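Local coordinates for protein putative C39-like peptidase (Bacillus anthracis, PDB 3ERV) that is of unproven function but probably acts as a cysteine peptidase of the C39-like family, within the papain-like clan of peptidases, at residues I64-K68 / M69-N73; P195-S199 / L200-V204; Y105-H109 / G110-Q114; N150-F153 / A154-E158. All blocks are in the same frame, centred on the assembly; numbering follows the deposited sequence.

Interaction 1: residues I64-K68 / M69-N73; sequences ITVDK and MKLAN
M69 is the second residue of helix 68-74, and its backbone N lies close to the D67 side chain, two residues back: D67 OD1 is 2.8 Å from M69 N, a weak bond because it is strongly bent (125°). The M69 side chain runs beside that of K68, pointing the same way, with SD against K68 CG. At K70 the cap proper is made, K70 N reaching D67 OD1 at 3.1 Å from above the carboxylate plane. D67 can serve both amides because its CG sits between the backbone N and the carbonyl carbon (chi1 64°), which folds the carboxylate back over the helix start. L71 N then takes D67 O at 3.3 Å, in the carbonyl plane, while L71 CD2 meets V66 CG2 at 3.7 Å, the two side chains crossing at about a right angle. A72 N closes the turn on K68 O at 2.9 Å. Farther out, K68 NZ binds Q41 O and E45, K70 NZ binds Y119 and E74, and L71 packs on helices 50-61 and 109-119. As a worked N-cap, one carboxylate oxygen caps K70 N and bonds M69 N weakly, and its negative charge probably interacts favourably with the helix dipole.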
loop_
_atom_site.group_PDB
_atom_site.type_symbol
_atom_site.label_atom_id
_atom_site.label_comp_id
_atom_site.label_asym_id
_atom_site.label_seq_id
_atom_site.Cartn_x
_atom_site.Cartn_y
_atom_site.Cartn_z
ATOM N N ILE A 64 9.074 14.585 -4.488
ATOM C CA ILE A 64 9.686 13.919 -5.645
ATOM C C ILE A 64 8.806 14.089 -6.891
ATOM O O ILE A 64 7.579 13.884 -6.809
ATOM C CB ILE A 64 9.894 12.394 -5.382
ATOM C CG1 ILE A 64 10.629 12.170 -4.046
ATOM C CG2 ILE A 64 10.569 11.710 -6.631
ATOM C CD1 ILE A 64 12.043 12.777 -4.005
ATOM N N THR A 65 9.413 14.447 -8.027
ATOM C CA THR A 65 8.701 14.403 -9.302
ATOM C C THR A 65 8.652 12.935 -9.788
ATOM O O THR A 65 9.672 12.345 -10.119
ATOM C CB THR A 65 9.418 15.261 -10.378
ATOM O OG1 THR A 65 9.450 16.615 -9.930
ATOM C CG2 THR A 65 8.702 15.180 -11.805
ATOM N N VAL A 66 7.479 12.337 -9.821
ATOM C CA VAL A 66 7.397 10.965 -10.280
ATOM C C VAL A 66 5.933 10.658 -10.592
ATOM O O VAL A 66 5.042 11.316 -10.063
ATOM C CB VAL A 66 7.988 9.973 -9.218
ATOM C CG1 VAL A 66 7.114 9.943 -7.925
ATOM C CG2 VAL A 66 8.193 8.546 -9.850
ATOM N N ASP A 67 5.677 9.737 -11.499
ATOM C CA ASP A 67 4.297 9.356 -11.740
ATOM C C ASP A 67 4.141 7.844 -11.586
ATOM O O ASP A 67 5.130 7.112 -11.542
ATOM C CB ASP A 67 3.825 9.800 -13.114
ATOM C CG ASP A 67 4.575 9.117 -14.212
ATOM O OD1 ASP A 67 4.327 7.955 -14.540
ATOM O OD2 ASP A 67 5.451 9.753 -14.775
ATOM N N LYS A 68 2.893 7.398 -11.508
ATOM C CA LYS A 68 2.573 6.005 -11.321
ATOM C C LYS A 68 3.111 5.072 -12.427
ATOM O O LYS A 68 3.368 3.908 -12.145
ATOM C CB LYS A 68 1.063 5.832 -11.188
ATOM C CG LYS A 68 0.305 5.920 -12.525
ATOM C CD LYS A 68 -1.223 6.150 -12.271
ATOM C CE LYS A 68 -1.995 5.946 -13.560
ATOM N NZ LYS A 68 -3.302 6.637 -13.580
ATOM N N MET A 69 3.246 5.556 -13.668
ATOM C CA MET A 69 3.735 4.721 -14.767
ATOM C C MET A 69 5.224 4.402 -14.617
ATOM O O MET A 69 5.695 3.293 -14.929
ATOM C CB MET A 69 3.470 5.387 -16.147
ATOM C CG MET A 69 1.944 5.749 -16.423
ATOM S SD MET A 69 0.930 4.261 -16.322
ATOM C CE MET A 69 1.842 3.203 -17.485
ATOM N N LYS A 70 5.996 5.377 -14.158
ATOM C CA LYS A 70 7.416 5.113 -13.940
ATOM C C LYS A 70 7.578 4.107 -12.799
ATOM O O LYS A 70 8.378 3.189 -12.859
ATOM C CB LYS A 70 8.173 6.427 -13.640
ATOM C CG LYS A 70 9.682 6.227 -13.440
ATOM C CD LYS A 70 10.466 7.369 -14.167
ATOM C CE LYS A 70 11.991 7.323 -13.963
ATOM N NZ LYS A 70 12.392 7.574 -12.542
ATOM N N LEU A 71 6.781 4.265 -11.753
ATOM C CA LEU A 71 6.876 3.368 -10.607
ATOM C C LEU A 71 6.418 1.950 -10.986
ATOM O O LEU A 71 6.965 0.930 -10.474
ATOM C CB LEU A 71 6.044 3.896 -9.415
ATOM C CG LEU A 71 6.563 5.242 -8.866
ATOM C CD1 LEU A 71 5.667 5.676 -7.719
ATOM C CD2 LEU A 71 8.022 5.128 -8.372
ATOM N N ALA A 72 5.403 1.898 -11.853
ATOM C CA ALA A 72 4.905 0.614 -12.336
ATOM C C ALA A 72 5.971 -0.137 -13.149
ATOM O O ALA A 72 6.023 -1.372 -13.123
ATOM C CB ALA A 72 3.673 0.798 -13.154
ATOM N N ASN A 73 6.811 0.584 -13.886
ATOM C CA ASN A 73 7.848 -0.093 -14.604
ATOM C C ASN A 73 8.997 -0.486 -13.677
ATOM O O ASN A 73 9.655 -1.497 -13.895
ATOM C CB ASN A 73 8.359 0.768 -15.760
ATOM C CG ASN A 73 9.369 0.035 -16.594
ATOM O OD1 ASN A 73 10.441 0.529 -16.846
ATOM N ND2 ASN A 73 9.024 -1.178 -17.007
#

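Interaction 2: residues P195-S199 / L200-V204; sequences PLKDS and LDVKV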
loop_
_atom_site.group_PDB
_atom_site.type_symbol
_atom_site.label_atom_id
_atom_site.label_comp_id
_atom_site.label_asym_id
_atom_site.label_seq_id
_atom_site.Cartn_x
_atom_site.Cartn_y
_atom_site.Cartn_z
ATOM N N PRO A 195 -6.690 4.775 -4.555
ATOM C CA PRO A 195 -6.430 4.885 -5.995
ATOM C C PRO A 195 -7.531 4.271 -6.874
ATOM O O PRO A 195 -7.529 4.479 -8.083
ATOM C CB PRO A 195 -5.082 4.148 -6.197
ATOM C CG PRO A 195 -4.908 3.283 -4.979
ATOM C CD PRO A 195 -5.709 3.905 -3.855
ATOM N N LEU A 196 -8.463 3.541 -6.264
ATOM C CA LEU A 196 -9.644 3.053 -6.962
ATOM C C LEU A 196 -10.939 3.826 -6.678
ATOM O O LEU A 196 -11.984 3.459 -7.193
ATOM C CB LEU A 196 -9.897 1.607 -6.607
ATOM C CG LEU A 196 -9.086 0.587 -7.417
ATOM C CD1 LEU A 196 -9.365 -0.813 -6.862
ATOM C CD2 LEU A 196 -9.438 0.679 -8.895
ATOM N N LYS A 197 -10.909 4.860 -5.855
ATOM C CA LYS A 197 -12.143 5.610 -5.605
ATOM C C LYS A 197 -11.998 7.058 -6.008
ATOM O O LYS A 197 -11.116 7.771 -5.528
ATOM C CB LYS A 197 -12.555 5.545 -4.145
ATOM C CG LYS A 197 -12.889 4.176 -3.625
ATOM C CD LYS A 197 -12.897 4.195 -2.085
ATOM C CE LYS A 197 -13.597 3.000 -1.504
ATOM N NZ LYS A 197 -14.985 3.046 -1.956
ATOM N N ASP A 198 -12.891 7.507 -6.873
ATOM C CA ASP A 198 -12.769 8.835 -7.467
ATOM C C ASP A 198 -13.209 9.969 -6.540
ATOM O O ASP A 198 -14.214 10.641 -6.806
ATOM C CB ASP A 198 -13.588 8.887 -8.747
ATOM C CG ASP A 198 -13.057 9.901 -9.729
ATOM O OD1 ASP A 198 -12.126 10.666 -9.367
ATOM O OD2 ASP A 198 -13.565 9.918 -10.875
ATOM N N SER A 199 -12.445 10.207 -5.476
ATOM C CA SER A 199 -12.853 11.201 -4.478
ATOM C C SER A 199 -11.744 11.595 -3.495
ATOM O O SER A 199 -10.993 10.733 -3.004
ATOM C CB SER A 199 -14.059 10.675 -3.698
ATOM O OG SER A 199 -14.282 11.437 -2.534
ATOM N N LEU A 200 -11.674 12.893 -3.205
ATOM C CA LEU A 200 -10.794 13.431 -2.180
ATOM C C LEU A 200 -11.310 13.168 -0.799
ATOM O O LEU A 200 -10.642 13.456 0.180
ATOM C CB LEU A 200 -10.711 14.935 -2.325
ATOM C CG LEU A 200 -10.345 15.318 -3.743
ATOM C CD1 LEU A 200 -10.494 16.807 -3.965
ATOM C CD2 LEU A 200 -8.922 14.862 -3.963
ATOM N N ASP A 201 -12.522 12.654 -0.700
ATOM C CA ASP A 201 -13.132 12.547 0.612
ATOM C C ASP A 201 -13.531 11.126 0.838
ATOM O O ASP A 201 -14.573 10.697 0.374
ATOM C CB ASP A 201 -14.361 13.450 0.701
ATOM C CG ASP A 201 -13.999 14.920 0.718
ATOM O OD1 ASP A 201 -13.133 15.298 1.538
ATOM O OD2 ASP A 201 -14.592 15.702 -0.064
ATOM N N VAL A 202 -12.679 10.379 1.521
ATOM C CA VAL A 202 -12.952 8.978 1.754
ATOM C C VAL A 202 -12.639 8.709 3.208
ATOM O O VAL A 202 -11.476 8.766 3.628
ATOM C CB VAL A 202 -12.063 8.029 0.882
ATOM C CG1 VAL A 202 -12.291 6.601 1.281
ATOM C CG2 VAL A 202 -12.318 8.188 -0.599
ATOM N N LYS A 203 -13.661 8.452 4.009
ATOM C CA LYS A 203 -13.384 8.067 5.387
ATOM C C LYS A 203 -14.044 6.773 5.690
ATOM O O LYS A 203 -15.065 6.459 5.110
ATOM C CB LYS A 203 -13.833 9.128 6.371
ATOM C CG LYS A 203 -15.291 9.284 6.498
ATOM C CD LYS A 203 -15.537 10.444 7.430
ATOM C CE LYS A 203 -16.863 10.343 8.144
ATOM N NZ LYS A 203 -16.710 11.025 9.464
ATOM N N VAL A 204 -13.429 5.996 6.565
ATOM C CA VAL A 204 -13.927 4.680 6.859
ATOM C C VAL A 204 -13.823 4.537 8.355
ATOM O O VAL A 204 -12.987 5.190 8.965
ATOM C CB VAL A 204 -13.113 3.568 6.136
ATOM C CG1 VAL A 204 -13.050 3.843 4.648
ATOM C CG2 VAL A 204 -11.712 3.453 6.719
#
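S199 OG accepts the backbone N-H of D201 at 2.8 Å, with an N-H...O angle of 158°, so that a side-chain hydroxyl closes the bend. The hydroxyl is carried there by its first torsion: OG stands opposite the backbone N and beside the carbonyl carbon (chi1 166°), and therefore swings forward along the chain, over the peptide that leads into L200. The same oxygen lies 3.0 Å from D201 O, so both polar backbone atoms of D201 lie close to it.

A second, purely backbone bend precedes this one. S199 N donates to K197 O at 2.8 Å around D198, which sets S199 at the start of the next turn. The chain has then doubled back far enough for V202 to face the residues before the bend, its CG2 resting 3.7 Å from S199 O. V202 CG1, the other branch, lies 4.2 Å from K197 CD, a loose contact in which the aliphatic part of the lysine crosses the valine at about a right angle. V202 also packs on I192 of strand 189-193 and pairs with it through the backbone, and L200 leans on F39.

The whole is a surface connection between antiparallel neighbours of the main sheet, strands 189-193 and 203-205. It combines an inverse gamma turn centred on D198 with an ST turn at S199, the hydroxyl of the serine accepting from the backbone N two residues on.

Interaction 3: residues Y105-H109 / G110-Q114; sequences YGVYH and GPLFQ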
loop_
_atom_site.group_PDB
_atom_site.type_symbol
_atom_site.label_atom_id
_atom_site.label_comp_id
_atom_site.label_asym_id
_atom_site.label_seq_id
_atom_site.Cartn_x
_atom_site.Cartn_y
_atom_site.Cartn_z
ATOM N N TYR A 105 -1.337 -10.306 -8.994
ATOM C CA TYR A 105 -1.843 -10.122 -7.672
ATOM C C TYR A 105 -1.517 -8.701 -7.137
ATOM O O TYR A 105 -2.352 -7.791 -7.218
ATOM C CB TYR A 105 -1.284 -11.244 -6.764
ATOM C CG TYR A 105 -1.651 -11.059 -5.299
ATOM C CD1 TYR A 105 -2.997 -11.020 -4.901
ATOM C CD2 TYR A 105 -0.668 -10.936 -4.315
ATOM C CE1 TYR A 105 -3.352 -10.846 -3.568
ATOM C CE2 TYR A 105 -1.013 -10.749 -2.972
ATOM C CZ TYR A 105 -2.387 -10.730 -2.620
ATOM O OH TYR A 105 -2.801 -10.584 -1.319
ATOM N N GLY A 106 -0.283 -8.496 -6.658
ATOM C CA GLY A 106 0.091 -7.211 -6.031
ATOM C C GLY A 106 1.495 -7.397 -5.504
ATOM O O GLY A 106 2.197 -8.347 -5.894
ATOM N N VAL A 107 1.899 -6.521 -4.599
ATOM C CA VAL A 107 3.260 -6.530 -4.096
ATOM C C VAL A 107 3.160 -6.121 -2.637
ATOM O O VAL A 107 2.294 -5.329 -2.268
ATOM C CB VAL A 107 4.184 -5.558 -4.898
ATOM C CG1 VAL A 107 3.667 -4.121 -4.761
ATOM C CG2 VAL A 107 5.620 -5.641 -4.383
ATOM N N TYR A 108 4.019 -6.679 -1.794
ATOM C CA TYR A 108 3.950 -6.397 -0.372
ATOM C C TYR A 108 5.003 -5.346 0.019
ATOM O O TYR A 108 5.661 -4.756 -0.828
ATOM C CB TYR A 108 4.060 -7.697 0.439
ATOM C CG TYR A 108 2.761 -8.502 0.506
ATOM C CD1 TYR A 108 1.584 -7.998 -0.070
ATOM C CD2 TYR A 108 2.689 -9.752 1.186
ATOM C CE1 TYR A 108 0.385 -8.695 -0.012
ATOM C CE2 TYR A 108 1.472 -10.466 1.260
ATOM C CZ TYR A 108 0.313 -9.915 0.655
ATOM O OH TYR A 108 -0.932 -10.564 0.681
ATOM N N HIS A 109 5.157 -5.110 1.314
ATOM C CA HIS A 109 5.928 -3.996 1.787
ATOM C C HIS A 109 7.440 -4.031 1.413
ATOM O O HIS A 109 8.034 -2.989 1.177
ATOM C CB HIS A 109 5.740 -3.855 3.307
ATOM C CG HIS A 109 6.459 -4.907 4.095
ATOM N ND1 HIS A 109 7.728 -4.712 4.608
ATOM C CD2 HIS A 109 6.110 -6.174 4.426
ATOM C CE1 HIS A 109 8.125 -5.814 5.233
ATOM N NE2 HIS A 109 7.157 -6.713 5.140
ATOM N N GLY A 110 8.069 -5.203 1.360
ATOM C CA GLY A 110 9.538 -5.230 1.121
ATOM C C GLY A 110 9.964 -4.552 -0.189
ATOM O O GLY A 110 10.707 -3.533 -0.214
ATOM N N PRO A 111 9.517 -5.111 -1.307
ATOM C CA PRO A 111 9.820 -4.610 -2.655
ATOM C C PRO A 111 9.265 -3.193 -2.792
ATOM O O PRO A 111 9.867 -2.321 -3.404
ATOM C CB PRO A 111 9.036 -5.590 -3.575
ATOM C CG PRO A 111 8.817 -6.859 -2.685
ATOM C CD PRO A 111 8.615 -6.272 -1.313
ATOM N N LEU A 112 8.103 -2.959 -2.198
ATOM C CA LEU A 112 7.543 -1.644 -2.299
ATOM C C LEU A 112 8.454 -0.623 -1.584
ATOM O O LEU A 112 8.655 0.487 -2.091
ATOM C CB LEU A 112 6.115 -1.626 -1.761
ATOM C CG LEU A 112 5.250 -0.423 -2.146
ATOM C CD1 LEU A 112 5.202 -0.140 -3.673
ATOM C CD2 LEU A 112 3.809 -0.630 -1.561
ATOM N N PHE A 113 8.980 -1.001 -0.412
ATOM C CA PHE A 113 9.969 -0.191 0.310
ATOM C C PHE A 113 11.267 0.045 -0.495
ATOM O O PHE A 113 11.806 1.158 -0.531
ATOM C CB PHE A 113 10.309 -0.834 1.659
ATOM C CG PHE A 113 11.369 -0.079 2.449
ATOM C CD1 PHE A 113 11.128 1.221 2.911
ATOM C CD2 PHE A 113 12.604 -0.658 2.713
ATOM C CE1 PHE A 113 12.063 1.916 3.649
ATOM C CE2 PHE A 113 13.577 0.049 3.450
ATOM C CZ PHE A 113 13.293 1.349 3.914
ATOM N N GLN A 114 11.764 -0.984 -1.153
ATOM C CA GLN A 114 12.945 -0.799 -1.965
ATOM C C GLN A 114 12.706 0.258 -3.038
ATOM O O GLN A 114 13.604 1.036 -3.352
ATOM C CB GLN A 114 13.393 -2.109 -2.627
ATOM C CG GLN A 114 13.997 -3.070 -1.667
ATOM C CD GLN A 114 15.068 -2.413 -0.779
ATOM O OE1 GLN A 114 14.984 -2.471 0.453
ATOM N NE2 GLN A 114 16.067 -1.769 -1.405
#
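H109 O accepts F113 N at 2.7 Å, with an N-H...O angle of 159°, and this bond fixes the first turn of helix 109-119. One residue earlier, Y108 O receives L112 N at 3.3 Å in a weak bond. Y108, at the N-cap position, joins its OH to Y105 OH at 2.7 Å. Y108 OH also bonds S172 O, which links the start of the helix to strand 169-173.

The H109 ring lies back over the following peptide, G110 N sitting over one face at 3.2 Å from H109 CG. This follows from a first torsion of 74°, with CG held between the backbone N and the carbonyl carbon. ND1 is then taken by D126 of strand 124-126, while the backbone N of H109 bonds Q219.

Packing completes the turn. V107 and P111 lie alongside one another, pointing contrary ways, V107 CG2 coming to 3.5 Å from P111 CB, and V107 CG1 is a looser 4.4 Å from L112 CD1. P111 CD lies 3.4 Å from Y108 O.

Proline has no N-H to give, and in a helix's first turn, where amides lack acceptors within the helix, a proline gives up no intrahelical hydrogen bond. The bond between D126 and H109 ND1 probably stabilises a proton on that nitrogen and, with the ring's place over G110 N, fixes the imidazole's orientation.

Interaction 4: residues N150-F153 / A154-E158; sequences NATF and APLDE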
loop_
_atom_site.group_PDB
_atom_site.type_symbol
_atom_site.label_atom_id
_atom_site.label_comp_id
_atom_site.label_asym_id
_atom_site.label_seq_id
_atom_site.Cartn_x
_atom_site.Cartn_y
_atom_site.Cartn_z
ATOM N N ASN A 150 -7.308 -4.681 2.903
ATOM C CA ASN A 150 -8.209 -5.266 1.891
ATOM C C ASN A 150 -9.283 -4.257 1.485
ATOM O O ASN A 150 -9.570 -3.324 2.227
ATOM C CB ASN A 150 -8.833 -6.583 2.370
ATOM C CG ASN A 150 -9.969 -6.346 3.368
ATOM O OD1 ASN A 150 -11.081 -5.990 2.989
ATOM N ND2 ASN A 150 -9.661 -6.466 4.626
ATOM N N ALA A 151 -9.870 -4.445 0.306
ATOM C CA ALA A 151 -10.776 -3.444 -0.269
ATOM C C ALA A 151 -11.996 -3.045 0.607
ATOM O O ALA A 151 -12.564 -1.952 0.406
ATOM C CB ALA A 151 -11.219 -3.888 -1.639
ATOM N N THR A 152 -12.380 -3.901 1.574
ATOM C CA THR A 152 -13.534 -3.605 2.456
ATOM C C THR A 152 -13.142 -2.791 3.675
ATOM O O THR A 152 -14.006 -2.264 4.383
ATOM C CB THR A 152 -14.220 -4.885 3.047
ATOM O OG1 THR A 152 -13.401 -5.437 4.087
ATOM C CG2 THR A 152 -14.496 -5.929 1.973
ATOM N N PHE A 153 -11.842 -2.707 3.948
ATOM C CA PHE A 153 -11.379 -1.982 5.111
ATOM C C PHE A 153 -11.956 -2.550 6.413
ATOM O O PHE A 153 -12.084 -1.835 7.411
ATOM C CB PHE A 153 -11.710 -0.504 4.976
ATOM C CG PHE A 153 -11.198 0.112 3.696
ATOM C CD1 PHE A 153 -9.832 0.076 3.384
ATOM C CD2 PHE A 153 -12.067 0.718 2.809
ATOM C CE1 PHE A 153 -9.369 0.617 2.204
ATOM C CE2 PHE A 153 -11.600 1.271 1.630
ATOM C CZ PHE A 153 -10.246 1.209 1.323
ATOM N N ALA A 154 -12.299 -3.838 6.394
ATOM C CA ALA A 154 -12.718 -4.536 7.606
ATOM C C ALA A 154 -12.122 -5.923 7.579
ATOM O O ALA A 154 -11.769 -6.439 6.504
ATOM C CB ALA A 154 -14.260 -4.591 7.717
ATOM N N PRO A 155 -11.985 -6.533 8.765
ATOM C CA PRO A 155 -11.389 -7.869 8.851
ATOM C C PRO A 155 -12.170 -8.878 7.992
ATOM O O PRO A 155 -13.413 -8.778 7.815
ATOM C CB PRO A 155 -11.468 -8.194 10.345
ATOM C CG PRO A 155 -11.493 -6.819 11.013
ATOM C CD PRO A 155 -12.302 -5.963 10.087
ATOM N N LEU A 156 -11.450 -9.816 7.401
ATOM C CA LEU A 156 -12.093 -10.749 6.524
ATOM C C LEU A 156 -12.163 -12.053 7.262
ATOM O O LEU A 156 -11.296 -12.375 8.096
ATOM C CB LEU A 156 -11.311 -10.938 5.219
ATOM C CG LEU A 156 -11.263 -9.768 4.221
ATOM C CD1 LEU A 156 -10.251 -10.023 3.080
ATOM C CD2 LEU A 156 -12.653 -9.416 3.687
ATOM N N ASP A 157 -13.219 -12.794 6.961
ATOM C CA ASP A 157 -13.343 -14.161 7.379
ATOM C C ASP A 157 -12.159 -14.944 6.843
ATOM O O ASP A 157 -11.720 -14.729 5.714
ATOM C CB ASP A 157 -14.605 -14.718 6.742
ATOM C CG ASP A 157 -15.086 -15.976 7.409
ATOM O OD1 ASP A 157 -16.240 -15.926 7.906
ATOM O OD2 ASP A 157 -14.337 -17.005 7.427
ATOM N N GLU A 158 -11.690 -15.892 7.634
ATOM C CA GLU A 158 -10.548 -16.712 7.271
ATOM C C GLU A 158 -10.674 -17.419 5.941
ATOM O O GLU A 158 -9.674 -17.673 5.284
ATOM C CB GLU A 158 -10.293 -17.769 8.345
ATOM C CG GLU A 158 -9.352 -17.326 9.433
ATOM C CD GLU A 158 -7.912 -17.234 8.935
ATOM O OE1 GLU A 158 -7.160 -16.383 9.474
ATOM O OE2 GLU A 158 -7.546 -18.002 7.994
HETATM O O HOH W 1 -14.695 -7.563 5.730
#
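N150 and L156 meet head-on just beyond a type I beta turn that runs from N150 to F153 and is overlapped by an Asx turn at N150. The asparagine CG stands between its own backbone N and carbonyl carbon (chi1 77°), which bends the amide inward over the turn and presents its two ends to different partners.

The oxygen end looks back into the turn. OD1 receives T152 N at 2.8 Å, the bond that defines the Asx turn, and also T152 OG1 at 2.6 Å, the hydroxyl lying in the carbonyl plane on a lone pair. Two donors from one residue thus hold the amide oxygen. The nitrogen end reaches forward: ND2 donates to A154 O at 2.8 Å, nearly straight at 162°. The acceptor lies close to the amide plane of N150, although ND2 itself stands above the carbonyl plane of A154. Having given its proton to OD1, T152 OG1 accepts A154 N at 3.0 Å, and the hydroxyl so relays between the asparagine and the chain beyond the turn.

L156 packs its branched end against the amide, with CG 3.7 Å from N150 ND2 and CD1 the same distance from N150 CG. Its backbone N is held by Q215 of helix 206-215. The F153 ring packs on H178 and D194, which with C50 form a probable, unconfirmed catalytic triad.

Water 1 donates to T152 OG1 and, at 2.7 Å, to P155 O, bridging the two.

Overall arrangement
In chain order the contacts run interaction 1, interaction 3, interaction 4, interaction 2. The first two begin helices 68-74 and 109-119, which touch through L71 and L115; the centres of interactions 1 and 3 are about 15 Å apart. Interaction 2 joins strands 189-193 and 203-205 of the main antiparallel sheet, and interaction 4 leaves its strand 145-150. Interactions 1 and 4 lie on opposite sides of the chain's centre, about 28 Å apart between centres. Interactions 2 and 4 touch: V204 CG1 meets F153 CD2 at 3.8 Å and K197 CE lies 4.1 Å from F153 CE2, beside the probable triad of C50, H178 and D194. The contacts thus divide between a helical part and a sheet part, consistent with a papain-like fold.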